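Local coordinates for protein serine repeat antigen 5 (Plasmodium falciparum, PDB 6X42) that is a papain-family pseudo-protease of the malaria parasite that probably helps regulate parasite escape from red blood cells without hydrolysing peptides itself, at residues N36-N41 with I65-G70; T52-A57 with K90-E95; S58-E63 with A220-G225; S77-A82 with Y122-E127. All blocks are in the same frame, centred on the assembly; numbering follows the deposited sequence.

Interaction 1. Residues N36-N41 with I65-G70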
loop_
_atom_site.group_PDB
_atom_site.type_symbol
_atom_site.label_atom_id
_atom_site.label_comp_id
_atom_site.label_asym_id
_atom_site.label_seq_id
_atom_site.Cartn_x
_atom_site.Cartn_y
_atom_site.Cartn_z
ATOM N N ASN A 36 -10.757 -11.661 -13.601
ATOM C CA ASN A 36 -11.665 -10.580 -13.947
ATOM C C ASN A 36 -11.664 -9.447 -12.930
ATOM O O ASN A 36 -12.088 -8.337 -13.273
ATOM C CB ASN A 36 -13.094 -11.119 -14.088
ATOM N N ASN A 37 -11.201 -9.690 -11.701
ATOM C CA ASN A 37 -11.252 -8.661 -10.667
ATOM C C ASN A 37 -10.475 -7.422 -11.093
ATOM O O ASN A 37 -9.345 -7.512 -11.586
ATOM C CB ASN A 37 -10.686 -9.186 -9.342
ATOM C CG ASN A 37 -11.222 -8.410 -8.119
ATOM O OD1 ASN A 37 -10.907 -7.223 -7.906
ATOM N ND2 ASN A 37 -12.035 -9.081 -7.316
ATOM N N CYS A 38 -11.097 -6.259 -10.903
ATOM C CA CYS A 38 -10.421 -4.985 -11.133
ATOM C C CYS A 38 -9.029 -4.978 -10.506
ATOM O O CYS A 38 -8.048 -4.539 -11.129
ATOM C CB CYS A 38 -11.292 -3.885 -10.519
ATOM S SG CYS A 38 -10.778 -2.165 -10.755
ATOM N N ILE A 39 -8.921 -5.465 -9.272
ATOM C CA ILE A 39 -7.655 -5.390 -8.552
ATOM C C ILE A 39 -6.593 -6.268 -9.207
ATOM O O ILE A 39 -5.408 -5.912 -9.210
ATOM C CB ILE A 39 -7.909 -5.686 -7.061
ATOM C CG1 ILE A 39 -8.665 -4.508 -6.442
ATOM C CG2 ILE A 39 -6.610 -5.912 -6.344
ATOM C CD1 ILE A 39 -9.243 -4.741 -5.066
ATOM N N SER A 40 -6.985 -7.387 -9.819
ATOM C CA SER A 40 -6.004 -8.236 -10.483
ATOM C C SER A 40 -5.434 -7.593 -11.732
ATOM O O SER A 40 -4.419 -8.061 -12.254
ATOM C CB SER A 40 -6.637 -9.560 -10.895
ATOM O OG SER A 40 -7.358 -10.090 -9.808
ATOM N N ASN A 41 -6.080 -6.551 -12.234
ATOM C CA ASN A 41 -5.634 -5.852 -13.424
ATOM C C ASN A 41 -4.790 -4.625 -13.114
ATOM O O ASN A 41 -4.421 -3.890 -14.035
ATOM C CB ASN A 41 -6.862 -5.542 -14.257
ATOM C CG ASN A 41 -7.295 -6.747 -15.067
ATOM O OD1 ASN A 41 -6.750 -7.011 -16.135
ATOM N ND2 ASN A 41 -8.131 -7.586 -14.469
ATOM N N ILE A 65 -9.229 1.184 -3.717
ATOM C CA ILE A 65 -10.473 1.799 -3.276
ATOM C C ILE A 65 -11.339 2.135 -4.483
ATOM O O ILE A 65 -12.552 1.886 -4.480
ATOM C CB ILE A 65 -10.192 3.036 -2.400
ATOM C CG1 ILE A 65 -9.646 2.618 -1.031
ATOM C CG2 ILE A 65 -11.446 3.885 -2.279
ATOM C CD1 ILE A 65 -9.016 3.734 -0.218
ATOM N N ARG A 66 -10.731 2.701 -5.538
ATOM C CA ARG A 66 -11.472 2.997 -6.766
ATOM C C ARG A 66 -12.046 1.729 -7.390
ATOM O O ARG A 66 -13.205 1.712 -7.816
ATOM C CB ARG A 66 -10.572 3.761 -7.735
ATOM C CG ARG A 66 -10.389 5.237 -7.341
ATOM C CD ARG A 66 -9.434 5.992 -8.264
ATOM N NE ARG A 66 -9.871 5.889 -9.653
ATOM C CZ ARG A 66 -10.830 6.632 -10.199
ATOM N NH1 ARG A 66 -11.437 7.571 -9.486
ATOM N NH2 ARG A 66 -11.191 6.429 -11.456
ATOM N N CYS A 67 -11.277 0.637 -7.398
ATOM C CA CYS A 67 -11.802 -0.636 -7.883
ATOM C C CYS A 67 -13.007 -1.086 -7.061
ATOM O O CYS A 67 -14.022 -1.526 -7.615
ATOM C CB CYS A 67 -10.723 -1.718 -7.822
ATOM S SG CYS A 67 -9.547 -1.776 -9.187
ATOM N N MET A 68 -12.915 -0.986 -5.737
ATOM C CA MET A 68 -14.015 -1.415 -4.882
ATOM C C MET A 68 -15.273 -0.587 -5.127
ATOM O O MET A 68 -16.381 -1.079 -4.890
ATOM C CB MET A 68 -13.612 -1.299 -3.406
ATOM C CG MET A 68 -12.551 -2.284 -2.871
ATOM S SD MET A 68 -12.671 -4.006 -3.385
ATOM C CE MET A 68 -14.049 -4.567 -2.404
ATOM N N LYS A 69 -15.130 0.660 -5.588
ATOM C CA LYS A 69 -16.262 1.541 -5.867
ATOM C C LYS A 69 -16.731 1.458 -7.320
ATOM O O LYS A 69 -17.615 2.223 -7.722
ATOM C CB LYS A 69 -15.917 2.991 -5.481
ATOM C CG LYS A 69 -15.729 3.251 -3.957
ATOM C CD LYS A 69 -16.787 2.544 -3.097
ATOM C CE LYS A 69 -16.698 2.845 -1.594
ATOM N NZ LYS A 69 -16.249 1.643 -0.832
ATOM N N GLY A 70 -16.177 0.539 -8.104
ATOM C CA GLY A 70 -16.668 0.258 -9.438
ATOM C C GLY A 70 -15.970 0.973 -10.575
ATOM O O GLY A 70 -16.458 0.913 -11.714
#

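Interaction 2. Residues T52-A57 with K90-E95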
loop_
_atom_site.group_PDB
_atom_site.type_symbol
_atom_site.label_atom_id
_atom_site.label_comp_id
_atom_site.label_asym_id
_atom_site.label_seq_id
_atom_site.Cartn_x
_atom_site.Cartn_y
_atom_site.Cartn_z
ATOM N N THR A 52 10.786 6.016 -3.593
ATOM C CA THR A 52 9.446 6.509 -3.884
ATOM C C THR A 52 8.356 5.501 -3.529
ATOM O O THR A 52 7.201 5.680 -3.933
ATOM C CB THR A 52 9.342 6.941 -5.350
ATOM O OG1 THR A 52 9.871 5.882 -6.136
ATOM C CG2 THR A 52 10.092 8.257 -5.613
ATOM N N SER A 53 8.675 4.476 -2.734
ATOM C CA SER A 53 7.649 3.502 -2.368
ATOM C C SER A 53 6.469 4.146 -1.651
ATOM O O SER A 53 5.341 3.650 -1.758
ATOM C CB SER A 53 8.220 2.376 -1.508
ATOM O OG SER A 53 8.566 2.823 -0.198
ATOM N N TRP A 54 6.705 5.223 -0.896
ATOM C CA TRP A 54 5.597 5.887 -0.214
ATOM C C TRP A 54 4.519 6.292 -1.214
ATOM O O TRP A 54 3.322 6.248 -0.904
ATOM C CB TRP A 54 6.104 7.085 0.586
ATOM C CG TRP A 54 6.727 8.201 -0.216
ATOM C CD1 TRP A 54 7.974 8.209 -0.767
ATOM C CD2 TRP A 54 6.133 9.451 -0.537
ATOM N NE1 TRP A 54 8.191 9.405 -1.410
ATOM C CE2 TRP A 54 7.077 10.182 -1.282
ATOM C CE3 TRP A 54 4.897 10.039 -0.257
ATOM C CZ2 TRP A 54 6.830 11.471 -1.743
ATOM C CZ3 TRP A 54 4.647 11.308 -0.732
ATOM C CH2 TRP A 54 5.612 12.010 -1.467
ATOM N N ILE A 55 4.928 6.690 -2.421
ATOM C CA ILE A 55 3.989 7.079 -3.470
ATOM C C ILE A 55 3.306 5.854 -4.069
ATOM O O ILE A 55 2.086 5.825 -4.241
ATOM C CB ILE A 55 4.699 7.892 -4.567
ATOM C CG1 ILE A 55 5.462 9.075 -3.999
ATOM C CG2 ILE A 55 3.657 8.365 -5.590
ATOM C CD1 ILE A 55 6.269 9.854 -5.065
ATOM N N PHE A 56 4.082 4.833 -4.431
ATOM C CA PHE A 56 3.500 3.643 -5.047
ATOM C C PHE A 56 2.501 2.957 -4.126
ATOM O O PHE A 56 1.407 2.578 -4.554
ATOM C CB PHE A 56 4.612 2.686 -5.517
ATOM C CG PHE A 56 5.317 3.182 -6.765
ATOM C CD1 PHE A 56 6.451 3.981 -6.676
ATOM C CD2 PHE A 56 4.804 2.922 -8.012
ATOM C CE1 PHE A 56 7.054 4.496 -7.811
ATOM C CE2 PHE A 56 5.411 3.422 -9.152
ATOM C CZ PHE A 56 6.538 4.222 -9.043
ATOM N N ALA A 57 2.853 2.795 -2.851
ATOM C CA ALA A 57 1.940 2.096 -1.947
ATOM C C ALA A 57 0.697 2.935 -1.648
ATOM O O ALA A 57 -0.426 2.411 -1.542
ATOM C CB ALA A 57 2.669 1.732 -0.662
ATOM N N LYS A 90 12.612 19.803 -2.110
ATOM C CA LYS A 90 12.805 18.546 -1.413
ATOM C C LYS A 90 13.678 17.618 -2.248
ATOM O O LYS A 90 13.802 17.781 -3.463
ATOM C CB LYS A 90 11.456 17.873 -1.168
ATOM C CG LYS A 90 10.473 18.732 -0.391
ATOM C CD LYS A 90 9.069 18.139 -0.462
ATOM C CE LYS A 90 8.015 19.044 0.165
ATOM N NZ LYS A 90 8.089 19.097 1.661
ATOM N N ASP A 91 14.255 16.607 -1.582
ATOM C CA ASP A 91 15.135 15.610 -2.209
ATOM C C ASP A 91 14.311 14.355 -2.539
ATOM O O ASP A 91 14.371 13.348 -1.843
ATOM C CB ASP A 91 16.291 15.245 -1.247
ATOM C CG ASP A 91 17.246 16.419 -0.929
ATOM O OD1 ASP A 91 17.138 17.481 -1.570
ATOM O OD2 ASP A 91 18.118 16.278 -0.011
ATOM N N ARG A 92 13.572 14.390 -3.650
ATOM C CA ARG A 92 12.530 13.391 -3.886
ATOM C C ARG A 92 13.051 12.035 -4.352
ATOM O O ARG A 92 12.322 11.041 -4.268
ATOM C CB ARG A 92 11.503 13.934 -4.878
ATOM C CG ARG A 92 10.540 14.918 -4.239
ATOM C CD ARG A 92 9.543 14.158 -3.395
ATOM N NE ARG A 92 8.342 14.923 -3.106
ATOM C CZ ARG A 92 7.876 15.164 -1.875
ATOM N NH1 ARG A 92 8.501 14.701 -0.805
ATOM N NH2 ARG A 92 6.755 15.841 -1.709
ATOM N N CYS A 93 14.265 11.954 -4.880
ATOM C CA CYS A 93 14.791 10.642 -5.262
ATOM C C CYS A 93 15.497 9.969 -4.092
ATOM O O CYS A 93 15.293 8.777 -3.839
ATOM C CB CYS A 93 15.720 10.749 -6.474
ATOM S SG CYS A 93 16.322 9.118 -7.035
ATOM N N ASP A 94 16.279 10.730 -3.338
ATOM C CA ASP A 94 17.107 10.128 -2.309
ATOM C C ASP A 94 16.355 9.880 -1.019
ATOM O O ASP A 94 16.755 9.008 -0.253
ATOM C CB ASP A 94 18.336 10.998 -2.025
ATOM C CG ASP A 94 19.413 10.851 -3.085
ATOM O OD1 ASP A 94 19.201 10.073 -4.043
ATOM O OD2 ASP A 94 20.474 11.496 -2.951
ATOM N N GLU A 95 15.297 10.633 -0.753
ATOM C CA GLU A 95 14.633 10.585 0.546
ATOM C C GLU A 95 13.140 10.354 0.377
ATOM O O GLU A 95 12.445 11.157 -0.254
ATOM C CB GLU A 95 14.836 11.902 1.294
ATOM C CG GLU A 95 16.283 12.323 1.498
ATOM C CD GLU A 95 17.048 11.433 2.458
ATOM O OE1 GLU A 95 16.411 10.731 3.269
ATOM O OE2 GLU A 95 18.302 11.422 2.381
HETATM O O HOH W 1 10.415 10.865 -2.342
#

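Interaction 3. Residues S58-E63 with A220-G225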
loop_
_atom_site.group_PDB
_atom_site.type_symbol
_atom_site.label_atom_id
_atom_site.label_comp_id
_atom_site.label_asym_id
_atom_site.label_seq_id
_atom_site.Cartn_x
_atom_site.Cartn_y
_atom_site.Cartn_z
ATOM N N SER A 58 0.878 4.244 -1.491
ATOM C CA SER A 58 -0.255 5.111 -1.202
ATOM C C SER A 58 -1.194 5.187 -2.394
ATOM O O SER A 58 -2.420 5.125 -2.238
ATOM C CB SER A 58 0.225 6.509 -0.817
ATOM O OG SER A 58 0.925 6.533 0.412
ATOM N N LYS A 59 -0.640 5.325 -3.598
ATOM C CA LYS A 59 -1.492 5.430 -4.776
ATOM C C LYS A 59 -2.197 4.108 -5.063
ATOM O O LYS A 59 -3.350 4.099 -5.519
ATOM C CB LYS A 59 -0.715 5.945 -5.994
ATOM C CG LYS A 59 -0.012 4.879 -6.811
ATOM C CD LYS A 59 0.880 5.476 -7.915
ATOM C CE LYS A 59 1.419 4.420 -8.838
ATOM N NZ LYS A 59 0.423 4.032 -9.871
ATOM N N TYR A 60 -1.523 2.980 -4.808
ATOM C CA TYR A 60 -2.168 1.689 -5.017
ATOM C C TYR A 60 -3.368 1.520 -4.090
ATOM O O TYR A 60 -4.395 0.977 -4.485
ATOM C CB TYR A 60 -1.179 0.552 -4.829
ATOM C CG TYR A 60 -1.790 -0.820 -4.962
ATOM C CD1 TYR A 60 -2.017 -1.403 -6.215
ATOM C CD2 TYR A 60 -2.193 -1.525 -3.836
ATOM C CE1 TYR A 60 -2.559 -2.675 -6.329
ATOM C CE2 TYR A 60 -2.733 -2.785 -3.937
ATOM C CZ TYR A 60 -2.923 -3.363 -5.177
ATOM O OH TYR A 60 -3.447 -4.640 -5.224
ATOM N N HIS A 61 -3.252 1.994 -2.849
ATOM C CA HIS A 61 -4.379 1.959 -1.922
ATOM C C HIS A 61 -5.571 2.741 -2.477
ATOM O O HIS A 61 -6.706 2.266 -2.404
ATOM C CB HIS A 61 -3.894 2.456 -0.557
ATOM C CG HIS A 61 -4.911 2.393 0.546
ATOM N ND1 HIS A 61 -5.582 1.246 0.905
ATOM C CD2 HIS A 61 -5.319 3.344 1.418
ATOM C CE1 HIS A 61 -6.387 1.514 1.925
ATOM N NE2 HIS A 61 -6.225 2.772 2.276
ATOM N N LEU A 62 -5.334 3.916 -3.072
ATOM C CA LEU A 62 -6.419 4.631 -3.741
ATOM C C LEU A 62 -6.919 3.881 -4.974
ATOM O O LEU A 62 -8.127 3.889 -5.255
ATOM C CB LEU A 62 -5.988 6.045 -4.122
ATOM C CG LEU A 62 -5.833 7.073 -3.024
ATOM C CD1 LEU A 62 -5.525 8.435 -3.646
ATOM C CD2 LEU A 62 -7.113 7.153 -2.183
ATOM N N GLU A 63 -6.015 3.247 -5.733
ATOM C CA GLU A 63 -6.437 2.456 -6.898
ATOM C C GLU A 63 -7.352 1.292 -6.485
ATOM O O GLU A 63 -8.347 1.010 -7.165
ATOM C CB GLU A 63 -5.225 1.948 -7.691
ATOM C CG GLU A 63 -4.455 3.092 -8.371
ATOM C CD GLU A 63 -3.005 2.760 -8.724
ATOM O OE1 GLU A 63 -2.554 1.619 -8.443
ATOM O OE2 GLU A 63 -2.315 3.649 -9.294
ATOM N N ALA A 220 7.470 1.367 2.074
ATOM C CA ALA A 220 6.038 1.137 2.035
ATOM C C ALA A 220 5.678 0.096 0.979
ATOM O O ALA A 220 6.190 0.131 -0.135
ATOM C CB ALA A 220 5.284 2.425 1.737
ATOM N N VAL A 221 4.816 -0.845 1.372
ATOM C CA VAL A 221 4.285 -1.914 0.546
ATOM C C VAL A 221 2.773 -1.948 0.768
ATOM O O VAL A 221 2.226 -1.080 1.436
ATOM C CB VAL A 221 4.951 -3.265 0.869
ATOM C CG1 VAL A 221 6.432 -3.232 0.508
ATOM C CG2 VAL A 221 4.756 -3.625 2.341
ATOM N N ASN A 222 2.076 -2.925 0.178
ATOM C CA ASN A 222 0.645 -3.072 0.437
ATOM C C ASN A 222 0.358 -4.501 0.855
ATOM O O ASN A 222 0.829 -5.447 0.219
ATOM C CB ASN A 222 -0.195 -2.733 -0.793
ATOM C CG ASN A 222 -0.011 -1.301 -1.241
ATOM O OD1 ASN A 222 0.809 -1.016 -2.118
ATOM N ND2 ASN A 222 -0.747 -0.380 -0.612
ATOM N N ILE A 223 -0.470 -4.665 1.883
ATOM C CA ILE A 223 -1.073 -5.965 2.157
ATOM C C ILE A 223 -2.338 -6.054 1.327
ATOM O O ILE A 223 -3.183 -5.149 1.370
ATOM C CB ILE A 223 -1.339 -6.172 3.653
ATOM C CG1 ILE A 223 -0.029 -6.192 4.434
ATOM C CG2 ILE A 223 -2.120 -7.467 3.864
ATOM C CD1 ILE A 223 -0.219 -6.140 5.946
ATOM N N VAL A 224 -2.441 -7.116 0.529
ATOM C CA VAL A 224 -3.504 -7.263 -0.460
ATOM C C VAL A 224 -4.324 -8.524 -0.290
ATOM O O VAL A 224 -5.297 -8.712 -1.031
ATOM C CB VAL A 224 -2.956 -7.152 -1.900
ATOM C CG1 VAL A 224 -2.189 -5.853 -2.065
ATOM C CG2 VAL A 224 -2.090 -8.353 -2.286
ATOM N N GLY A 225 -3.948 -9.399 0.623
ATOM C CA GLY A 225 -4.655 -10.649 0.820
ATOM C C GLY A 225 -3.989 -11.413 1.943
ATOM O O GLY A 225 -3.097 -10.901 2.633
#

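Interaction 4. Residues S77-A82 with Y122-E127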
loop_
_atom_site.group_PDB
_atom_site.type_symbol
_atom_site.label_atom_id
_atom_site.label_comp_id
_atom_site.label_asym_id
_atom_site.label_seq_id
_atom_site.Cartn_x
_atom_site.Cartn_y
_atom_site.Cartn_z
ATOM N N SER A 77 -0.582 8.599 -11.677
ATOM C CA SER A 77 0.792 8.992 -11.983
ATOM C C SER A 77 1.580 9.178 -10.692
ATOM O O SER A 77 1.448 10.197 -10.011
ATOM C CB SER A 77 0.765 10.293 -12.782
ATOM O OG SER A 77 2.065 10.845 -12.909
ATOM N N ALA A 78 2.460 8.229 -10.373
ATOM C CA ALA A 78 3.356 8.416 -9.239
ATOM C C ALA A 78 4.266 9.617 -9.461
ATOM O O ALA A 78 4.642 10.309 -8.512
ATOM C CB ALA A 78 4.220 7.177 -9.027
ATOM N N LEU A 79 4.673 9.848 -10.712
ATOM C CA LEU A 79 5.621 10.927 -10.996
ATOM C C LEU A 79 5.018 12.298 -10.710
ATOM O O LEU A 79 5.711 13.200 -10.223
ATOM C CB LEU A 79 6.101 10.819 -12.440
ATOM C CG LEU A 79 7.338 11.649 -12.796
ATOM C CD1 LEU A 79 8.554 11.170 -12.011
ATOM C CD2 LEU A 79 7.607 11.594 -14.305
ATOM N N TYR A 80 3.719 12.470 -10.972
ATOM C CA TYR A 80 3.077 13.737 -10.645
ATOM C C TYR A 80 3.142 14.008 -9.150
ATOM O O TYR A 80 3.459 15.124 -8.716
ATOM C CB TYR A 80 1.629 13.746 -11.133
ATOM C CG TYR A 80 1.001 15.123 -11.076
ATOM C CD1 TYR A 80 1.159 16.028 -12.109
ATOM C CD2 TYR A 80 0.286 15.532 -9.959
ATOM C CE1 TYR A 80 0.604 17.300 -12.047
ATOM C CE2 TYR A 80 -0.278 16.795 -9.892
ATOM C CZ TYR A 80 -0.108 17.680 -10.930
ATOM O OH TYR A 80 -0.659 18.951 -10.867
ATOM N N VAL A 81 2.841 12.989 -8.341
ATOM C CA VAL A 81 2.881 13.137 -6.893
ATOM C C VAL A 81 4.301 13.398 -6.415
ATOM O O VAL A 81 4.519 14.172 -5.477
ATOM C CB VAL A 81 2.234 11.920 -6.208
ATOM C CG1 VAL A 81 2.324 12.037 -4.699
ATOM C CG2 VAL A 81 0.795 11.764 -6.692
ATOM N N ALA A 82 5.293 12.758 -7.033
ATOM C CA ALA A 82 6.672 13.000 -6.630
ATOM C C ALA A 82 7.079 14.443 -6.869
ATOM O O ALA A 82 7.831 15.020 -6.084
ATOM C CB ALA A 82 7.611 12.104 -7.432
ATOM N N TYR A 122 12.230 6.709 -13.148
ATOM C CA TYR A 122 12.819 7.180 -11.906
ATOM C C TYR A 122 13.771 8.338 -12.148
ATOM O O TYR A 122 13.990 9.147 -11.244
ATOM C CB TYR A 122 13.507 6.058 -11.130
ATOM C CG TYR A 122 14.879 5.664 -11.632
ATOM C CD1 TYR A 122 16.032 6.177 -11.040
ATOM C CD2 TYR A 122 15.034 4.780 -12.682
ATOM C CE1 TYR A 122 17.296 5.832 -11.501
ATOM C CE2 TYR A 122 16.291 4.437 -13.134
ATOM C CZ TYR A 122 17.422 4.960 -12.548
ATOM O OH TYR A 122 18.670 4.600 -13.036
ATOM N N VAL A 123 14.353 8.449 -13.350
ATOM C CA VAL A 123 15.311 9.522 -13.603
ATOM C C VAL A 123 14.661 10.903 -13.643
ATOM O O VAL A 123 15.363 11.924 -13.597
ATOM C CB VAL A 123 16.145 9.314 -14.889
ATOM C CG1 VAL A 123 16.806 7.967 -14.919
ATOM C CG2 VAL A 123 15.308 9.553 -16.151
ATOM N N LYS A 124 13.329 10.952 -13.747
ATOM C CA LYS A 124 12.571 12.194 -13.767
ATOM C C LYS A 124 12.061 12.596 -12.384
ATOM O O LYS A 124 11.433 13.652 -12.260
ATOM C CB LYS A 124 11.386 12.062 -14.723
ATOM C CG LYS A 124 11.802 11.814 -16.137
ATOM C CD LYS A 124 10.593 11.881 -17.035
ATOM C CE LYS A 124 10.895 11.613 -18.482
ATOM N NZ LYS A 124 9.676 11.971 -19.286
ATOM N N VAL A 125 12.279 11.782 -11.359
ATOM C CA VAL A 125 11.841 12.116 -10.009
ATOM C C VAL A 125 12.661 13.308 -9.535
ATOM O O VAL A 125 13.887 13.216 -9.414
ATOM C CB VAL A 125 11.993 10.899 -9.090
ATOM C CG1 VAL A 125 11.766 11.302 -7.638
ATOM C CG2 VAL A 125 11.019 9.823 -9.517
ATOM N N GLY A 126 11.986 14.433 -9.285
ATOM C CA GLY A 126 12.617 15.691 -8.949
ATOM C C GLY A 126 12.504 16.753 -10.015
ATOM O O GLY A 126 12.895 17.897 -9.755
ATOM N N GLU A 127 12.022 16.433 -11.215
ATOM C CA GLU A 127 11.906 17.449 -12.257
ATOM C C GLU A 127 10.722 18.375 -11.952
ATOM O O GLU A 127 9.917 18.131 -11.058
ATOM C CB GLU A 127 11.806 16.817 -13.653
ATOM C CG GLU A 127 10.448 16.315 -14.054
ATOM C CD GLU A 127 10.333 15.878 -15.491
ATOM O OE1 GLU A 127 11.361 15.795 -16.202
ATOM O OE2 GLU A 127 9.190 15.648 -15.920
#

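Interaction 1. Residues N36-N41 with I65-G70
Cys67 meets Cys38 in a disulfide, and its backbone lies nearest to that residue. The SG atoms of Cys38 and Cys67 are 2.0 Å apart, and the bridge has a torsion of -71° about the S-S bond. Cys38 directs SG anti to its own backbone N (chi1 -175°), which carries the sulfur across to the helix. Ile39 adds to this link. Its CG1 lies 3.7 Å from Cys67 CB, alongside the bridge. Next comes Met68. Its bent chain brings SD within 3.9 Å of Ile39 CD1, at the edge of the contact, and the two side chains cross at a slant. This is the C-terminal end of the long central helix of the papain fold, and the disulfide ties it to the loop at Cys38, just ahead of the 3-10 segment 39-41. Gly70, with positive phi, is the C-prime residue of a Schellman motif: Gly70 N binds Cys67 O and Tyr71 N binds Arg66 O. On the other side, Asn37 shapes the turn. Its OD1 accepts from Ile39 N in the carbonyl plane at 3.0 Å, an Asx turn. Asn41 ND2 binds Asn37 O, approaching from above the carbonyl plane, and has Glu35 O as a second partner.

Interaction 2. Residues T52-A57 with K90-E95
Trp54 and Arg92 form the close part of this contact. The six-membered half of the indole approaches the guanidinium, with Trp54 CZ2 3.8 Å from Arg92 NH1 and Trp54 CH2 3.9 Å from Arg92 CZ. The two planes stand 56° apart, and so this is not a parallel stack. Trp54 CZ2 lies over one face of the guanidinium, toward its rim, and Lys90 CD covers the opposite face. Polar bonds fix the group as well: Arg92 NH2 forms a salt bridge with Glu101, and NE donates to Ala82 O. Glu101 probably balances much of the charge. Trp54 holds CG between its backbone N and carbonyl carbon (chi1 63°), which turns the ring toward the loop. Ile55 CG1 covers one of its faces.

Many atoms meet there, whereas the remainder rests on a single touch and a water. Thr52 CG2 lies 3.8 Å from Arg92 O, one methyl against one carbonyl, while its hydroxyl bonds to Tyr120. The water bridges the two segments. It accepts from Trp54 NE1 at 2.8 Å, in the ring plane. It donates to Arg92 O at 2.7 Å and to Glu95 O at 2.9 Å. The side chain of Glu95 is exposed, and Cys93 turns away to its disulfide with Cys50.

This is the N-terminal end of the central helix of a papain-like protease. Ser53, next to Trp54, takes the place of the family's nucleophilic cysteine, and its OG bonds to Ala220 N, close to His219. That serine is consistent with a pseudo-enzyme.

Interaction 3. Residues S58-E63 with A220-G225
Asn222 presses a buried amide against the ring of Tyr60 without bonding to it. Asn222 CG sits 3.4 Å from Tyr60 CD2, and Asn222 OD1 is 3.7 Å from Tyr60 CB. The two side chains meet obliquely, with ring and amide planes 50° apart. The amide nitrogen does its bonding elsewhere: ND2 donates to Ala57 O on the helix that carries Tyr60 and to Val189 O on the neighbouring strand. These two bonds probably fix the rotation of the amide.

The ring of Tyr60 swings to the far side from its backbone N (chi1 177°), and this sends it along the strand toward Val224. Val224 CG1 meets Tyr60 CE2 and OH, each at 3.6 Å, and the two side chains cross at about a right angle. Ile39 and Leu42 also touch the tyrosine.

The contact joins the two halves of the papain fold. The central helix lies against the strand that continues from the histidine position of the family's active site. Their axes come within 8.5 Å and run nearly alongside, 28° apart. Val224 and Gly225 both face Ile241, a classic beta bulge.

His61 brings its backbone N near Asn222 ND2, but its ring leads away, held by Ser188 and by Phe277 N. Lys59 points away from the strand and forms salt bridges with Glu63 and Glu45.

Interaction 4. Residues S77-A82 with Y122-E127
Leu79 and Val125 make the main apolar contact, with Leu79 CD1 3.8 Å from Val125 CG2. The first torsion of Leu79 (chi1 -166°) turns its branch away from the backbone N, and both methyls extend to the loop. CD1 meets Val125 and also lies against Lys124 C. The other, CD2, rests 3.8 Å from Lys124 CB. Leu79 and Lys124 run roughly perpendicular to each other, and the aliphatic root of the lysine does the touching while its end leads away. Ala82 is one turn further along the helix. Its CB faces Val125 CG1 at 4.2 Å, a lighter contact.

Hydrogen bonds order each side and also link them. Ser77 caps the helix: its OG accepts from Tyr80 N at 3.0 Å, and is also bonded to Tyr118 O. The loop leaves a 3-10 turn and enters a type II beta turn from Lys124 to Glu127, closed by Glu127 N to Lys124 O at 3.0 Å. Gly126 takes the positive phi of that turn. Asn83, the last residue of helix 78-83, bonds across to the turn with both ends of its amide, OD1 to Gly126 N and ND2 to Lys124 O.

Charged groups stay at the margin. Lys124 is exposed, and Glu127 OE2 bonds to Tyr118. Apolar packing thus supplies the bulk of the contact, and the two Asn83 bonds probably set how the turn sits on the helix end.

How the interactions relate
Helix 53-68 is the common thread. Interaction 2 lies at its start, interaction 3 in its middle and interaction 1 at its end. The centres of interactions 1 and 2 are about 25 Å apart, on opposite sides of the chain's centre. Interaction 3 sits close to that centre and brings in strand 219-230. Interaction 4 uses the next helix, 78-83, and its centre is about 9 Å from that of interaction 2. The two touch through Ile55 and Ala82. Along the chain, interaction 1 closes before interaction 4 opens. Interaction 2 alternates with the other three, interactions 1 and 3 alternate too, and interaction 4 falls between the segments of interaction 3. Interactions 1 to 3 fasten helix 53-68, while interaction 4 holds a loop to helix 78-83, which packs on it.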